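Local coordinates for CheC, inhibitor of MCP methylation / FliN fusion protein (PDB 4HYN), which probably dephosphorylates the chemotaxis response regulator CheY at the flagellar rotor, as a CheC-like phosphatase domain of the rotor protein FliY, at residues Val63-Thr66 with Glu67-Gly71; Tyr194-Lys197 with Lys198-Glu201. All blocks are in the same frame, centred on the assembly; numbering follows the deposited sequence.

Interaction 1 of 2, residues Val63-Thr66 with Glu67-Gly71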
loop_
_atom_site.group_PDB
_atom_site.type_symbol
_atom_site.label_atom_id
_atom_site.label_comp_id
_atom_site.label_asym_id
_atom_site.label_seq_id
_atom_site.Cartn_x
_atom_site.Cartn_y
_atom_site.Cartn_z
ATOM N N VAL A 63 0.437 -7.790 -3.488
ATOM C CA VAL A 63 1.388 -8.039 -4.543
ATOM C C VAL A 63 2.566 -8.832 -3.949
ATOM O O VAL A 63 2.961 -8.630 -2.796
ATOM C CB VAL A 63 1.819 -6.681 -5.174
ATOM C CG1 VAL A 63 3.238 -6.297 -4.793
ATOM C CG2 VAL A 63 1.601 -6.705 -6.673
ATOM N N GLU A 64 3.069 -9.790 -4.713
ATOM C CA GLU A 64 4.179 -10.613 -4.258
ATOM C C GLU A 64 5.489 -10.112 -4.855
ATOM O O GLU A 64 5.594 -9.920 -6.068
ATOM C CB GLU A 64 3.942 -12.064 -4.664
ATOM C CG GLU A 64 4.844 -13.068 -3.985
ATOM C CD GLU A 64 4.435 -13.337 -2.555
ATOM O OE1 GLU A 64 5.320 -13.310 -1.665
ATOM O OE2 GLU A 64 3.227 -13.587 -2.331
ATOM N N TYR A 65 6.472 -9.878 -3.991
ATOM C CA TYR A 65 7.789 -9.410 -4.418
ATOM C C TYR A 65 8.716 -10.561 -4.783
ATOM O O TYR A 65 8.803 -11.553 -4.061
ATOM C CB TYR A 65 8.445 -8.566 -3.326
ATOM C CG TYR A 65 7.974 -7.132 -3.263
ATOM C CD1 TYR A 65 7.845 -6.480 -2.041
ATOM C CD2 TYR A 65 7.693 -6.416 -4.422
ATOM C CE1 TYR A 65 7.453 -5.152 -1.968
ATOM C CE2 TYR A 65 7.299 -5.082 -4.361
ATOM C CZ TYR A 65 7.181 -4.459 -3.128
ATOM O OH TYR A 65 6.778 -3.145 -3.048
ATOM N N THR A 66 9.430 -10.409 -5.893
ATOM C CA THR A 66 10.359 -11.430 -6.362
ATOM C C THR A 66 11.709 -10.832 -6.786
ATOM O O THR A 66 11.767 -9.698 -7.264
ATOM C CB THR A 66 9.722 -12.289 -7.508
ATOM O OG1 THR A 66 10.751 -12.921 -8.280
ATOM C CG2 THR A 66 8.838 -11.445 -8.416
ATOM N N GLU A 67 12.779 -11.607 -6.582
ATOM C CA GLU A 67 14.168 -11.232 -6.900
ATOM C C GLU A 67 14.549 -9.808 -6.516
ATOM O O GLU A 67 14.190 -8.848 -7.193
ATOM C CB GLU A 67 14.503 -11.510 -8.371
ATOM C CG GLU A 67 13.649 -10.781 -9.386
ATOM C CD GLU A 67 13.370 -11.634 -10.605
ATOM O OE1 GLU A 67 12.318 -12.316 -10.629
ATOM O OE2 GLU A 67 14.201 -11.626 -11.538
ATOM N N GLY A 68 15.325 -9.682 -5.449
ATOM C CA GLY A 68 15.709 -8.365 -4.973
ATOM C C GLY A 68 15.053 -8.260 -3.616
ATOM O O GLY A 68 15.711 -8.000 -2.609
ATOM N N LEU A 69 13.741 -8.472 -3.607
ATOM C CA LEU A 69 12.941 -8.478 -2.389
ATOM C C LEU A 69 11.986 -9.657 -2.502
ATOM O O LEU A 69 11.560 -10.015 -3.602
ATOM C CB LEU A 69 12.144 -7.183 -2.222
ATOM C CG LEU A 69 12.925 -5.924 -1.852
ATOM C CD1 LEU A 69 11.954 -4.769 -1.642
ATOM C CD2 LEU A 69 13.750 -6.165 -0.586
ATOM N N GLU A 70 11.698 -10.290 -1.372
ATOM C CA GLU A 70 10.781 -11.425 -1.341
ATOM C C GLU A 70 9.803 -11.244 -0.203
ATOM O O GLU A 70 10.192 -11.094 0.949
ATOM C CB GLU A 70 11.539 -12.744 -1.164
ATOM C CG GLU A 70 12.322 -13.184 -2.396
ATOM C CD GLU A 70 13.233 -14.376 -2.137
ATOM O OE1 GLU A 70 13.097 -15.019 -1.068
ATOM O OE2 GLU A 70 14.092 -14.668 -3.008
ATOM N N GLY A 71 8.523 -11.242 -0.530
ATOM C CA GLY A 71 7.527 -11.077 0.500
ATOM C C GLY A 71 6.217 -10.542 -0.022
ATOM O O GLY A 71 6.090 -10.164 -1.197
#

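Interaction 2 of 2, residues Tyr194-Lys197 with Lys198-Glu201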
loop_
_atom_site.group_PDB
_atom_site.type_symbol
_atom_site.label_atom_id
_atom_site.label_comp_id
_atom_site.label_asym_id
_atom_site.label_seq_id
_atom_site.Cartn_x
_atom_site.Cartn_y
_atom_site.Cartn_z
ATOM N N TYR A 194 19.931 -2.524 1.796
ATOM C CA TYR A 194 20.172 -1.919 0.489
ATOM C C TYR A 194 20.274 -0.400 0.621
ATOM O O TYR A 194 21.083 0.248 -0.048
ATOM C CB TYR A 194 19.021 -2.231 -0.464
ATOM C CG TYR A 194 19.031 -3.614 -1.058
ATOM C CD1 TYR A 194 17.938 -4.467 -0.891
ATOM C CD2 TYR A 194 20.110 -4.063 -1.817
ATOM C CE1 TYR A 194 17.914 -5.729 -1.466
ATOM C CE2 TYR A 194 20.097 -5.330 -2.397
ATOM C CZ TYR A 194 18.991 -6.158 -2.214
ATOM O OH TYR A 194 18.964 -7.416 -2.765
ATOM N N PHE A 195 19.414 0.149 1.472
ATOM C CA PHE A 195 19.334 1.579 1.723
ATOM C C PHE A 195 20.574 2.162 2.401
ATOM O O PHE A 195 21.077 3.205 1.986
ATOM C CB PHE A 195 18.102 1.863 2.573
ATOM C CG PHE A 195 17.779 3.319 2.720
ATOM C CD1 PHE A 195 17.106 3.997 1.707
ATOM C CD2 PHE A 195 18.073 3.992 3.903
ATOM C CE1 PHE A 195 16.728 5.318 1.868
ATOM C CE2 PHE A 195 17.702 5.316 4.079
ATOM C CZ PHE A 195 17.022 5.986 3.059
ATOM N N THR A 196 21.062 1.503 3.447
ATOM C CA THR A 196 22.230 2.014 4.152
ATOM C C THR A 196 23.513 1.933 3.355
ATOM O O THR A 196 24.383 2.795 3.497
ATOM C CB THR A 196 22.416 1.369 5.528
ATOM O OG1 THR A 196 22.311 -0.053 5.420
ATOM C CG2 THR A 196 21.367 1.884 6.463
ATOM N N LYS A 197 23.608 0.924 2.493
ATOM C CA LYS A 197 24.786 0.757 1.654
ATOM C C LYS A 197 25.020 1.985 0.772
ATOM O O LYS A 197 26.165 2.409 0.598
ATOM C CB LYS A 197 24.672 -0.489 0.779
ATOM C CG LYS A 197 25.875 -0.705 -0.134
ATOM C CD LYS A 197 25.610 -1.822 -1.122
ATOM C CE LYS A 197 26.753 -1.988 -2.108
ATOM N NZ LYS A 197 26.476 -3.094 -3.080
ATOM N N LYS A 198 23.955 2.562 0.218
ATOM C CA LYS A 198 24.155 3.734 -0.609
ATOM C C LYS A 198 24.049 5.089 0.091
ATOM O O LYS A 198 24.265 6.130 -0.530
ATOM C CB LYS A 198 23.378 3.674 -1.932
ATOM C CG LYS A 198 21.893 3.567 -1.846
ATOM C CD LYS A 198 21.262 4.089 -3.137
ATOM C CE LYS A 198 21.708 3.325 -4.375
ATOM N NZ LYS A 198 20.997 3.833 -5.588
ATOM N N GLN A 199 23.730 5.075 1.384
ATOM C CA GLN A 199 23.698 6.308 2.173
ATOM C C GLN A 199 25.150 6.543 2.582
ATOM O O GLN A 199 25.553 7.667 2.887
ATOM C CB GLN A 199 22.833 6.165 3.428
ATOM C CG GLN A 199 21.425 6.728 3.275
ATOM C CD GLN A 199 20.701 6.941 4.602
ATOM O OE1 GLN A 199 20.905 6.206 5.573
ATOM N NE2 GLN A 199 19.831 7.945 4.640
ATOM N N SER A 200 25.920 5.452 2.589
ATOM C CA SER A 200 27.341 5.457 2.932
ATOM C C SER A 200 28.160 5.916 1.734
ATOM O O SER A 200 29.242 6.479 1.893
ATOM C CB SER A 200 27.793 4.059 3.355
ATOM O OG SER A 200 27.121 3.650 4.530
ATOM N N GLU A 201 27.660 5.623 0.536
ATOM C CA GLU A 201 28.322 6.031 -0.698
ATOM C C GLU A 201 27.976 7.511 -0.925
ATOM O O GLU A 201 27.197 7.851 -1.818
ATOM C CB GLU A 201 27.825 5.180 -1.879
ATOM C CG GLU A 201 28.061 3.670 -1.742
ATOM C CD GLU A 201 27.328 2.827 -2.804
ATOM O OE1 GLU A 201 26.464 3.363 -3.540
ATOM O OE2 GLU A 201 27.614 1.611 -2.890
#

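Interaction 1 of 2, residues Val63-Thr66 with Glu67-Gly71
Y65 and G71 are joined by a backbone hydrogen bond at the mouth of a short loop that carries strand 57-66 back into strand 71-78, two antiparallel neighbours in the six-stranded sheet of this CheC-like domain. The bond, Y65 N to G71 O, is 2.8 Å long and almost straight, with an N-H...O angle of 175°. One step further into the loop, the Y65 O to E70 CA contact of 3.4 Å is a CA-H...O approach. Inside the loop, the CB atoms of Y65 and L69 lie 4.1 Å apart, an apolar touch on the buried side. With CG anti to the carbonyl carbon (chi1 -81°), Y65 keeps CB beside L69 while the ring and hydroxyl lead away from the loop. The polar side-chain bond is between neighbours: T66 OG1 donates to E67 OE1 at 2.9 Å, the two side chains lying next to each other and pointing the same way, and the exposed carboxylate accepts on its anti lone pair, turned away from its other oxygen. The chain reverses at E67 and G68, both with positive phi. At G68, and again at G71 where the chain is nearly extended, a CB would be jammed against the preceding carbonyl oxygen. E64, its chain bent at chi2, brings OE1 within 3.3 Å of G71 O, an approach of two acceptors that is not a bond. Outward from the loop, strand 133-143 flanks the other edge of strand 57-66, pairing E64 with S135 and T66 with N133 through the backbone and setting I134 against V63 and Y65. Helix 103-128 covers the buried side, with M117 against V63 and L124 against L69.

Interaction 2 of 2, residues Tyr194-Lys197 with Lys198-Glu201
F195 and Q199 meet one turn apart near the frayed C-terminal end of helix 185-200, whose backbone bonding weakens over its last residues. The Q199 amide lies obliquely by the phenyl ring, NE2 3.4 Å from F195 CE2, with the ring and amide planes 45° apart. For F195, CG stands anti to the backbone N (chi1 -171°), which brings the ring round beside the extended Q199 chain. The Q199 N to F195 O bond at 3.3 Å is weak and bent. T196 O does more of the work, accepting from three donors. S200 N bonds to T196 O at 3.2 Å in the i to i+4 manner of an alpha helix, and S200 OG adds a second bond to the same T196 O at 3.0 Å, both donors somewhat out of the carbonyl plane. Q199 N, three residues on, lies 3.2 Å from T196 O, well above its carbonyl plane and away from the lone-pair directions, and so makes a poorly directed bond. Mixed i+3 and i+4 bonding on one carbonyl fits a helix tightening and unravelling at its end. On the exposed side K197, fully extended, and E201 pass at an angle: K197 CE lies 3.8 Å from E201 OE2, while the charged atoms remain too far apart for a salt bridge, though they may still attract weakly. Farther out, the T196 hydroxyl turns back to Y192 O, one turn earlier. Helix 6-30 meets the F195 side chain through M11 and I15, and helix 103-128 meets F195 and Y194 through L128, while K190 lies in cation-pi contact with the Y194 ring. The aliphatic part of E201 closes the contact, its CG resting 3.3 Å from K197 O.

The loop of 63-71 is partly buried against the sheet and helix 103-128, whereas the helix end of 194-201 is a surface contact, its centre about 24 Å from the centre of the chain against about 14 Å for the loop. Interaction 1 joins two strands and has glycines where a CB would clash and one straight backbone bond; interaction 2 stays within a single helix and relies on bent bonds shared at one carbonyl. Both make use of helix 103-128, through L124 for the loop and L128 for the helix end. They also meet directly: Y194 OH makes a weak hydrogen bond to G68 O, and the Y194 ring lies near L69, although the centres of the two interactions are about 20 Å apart.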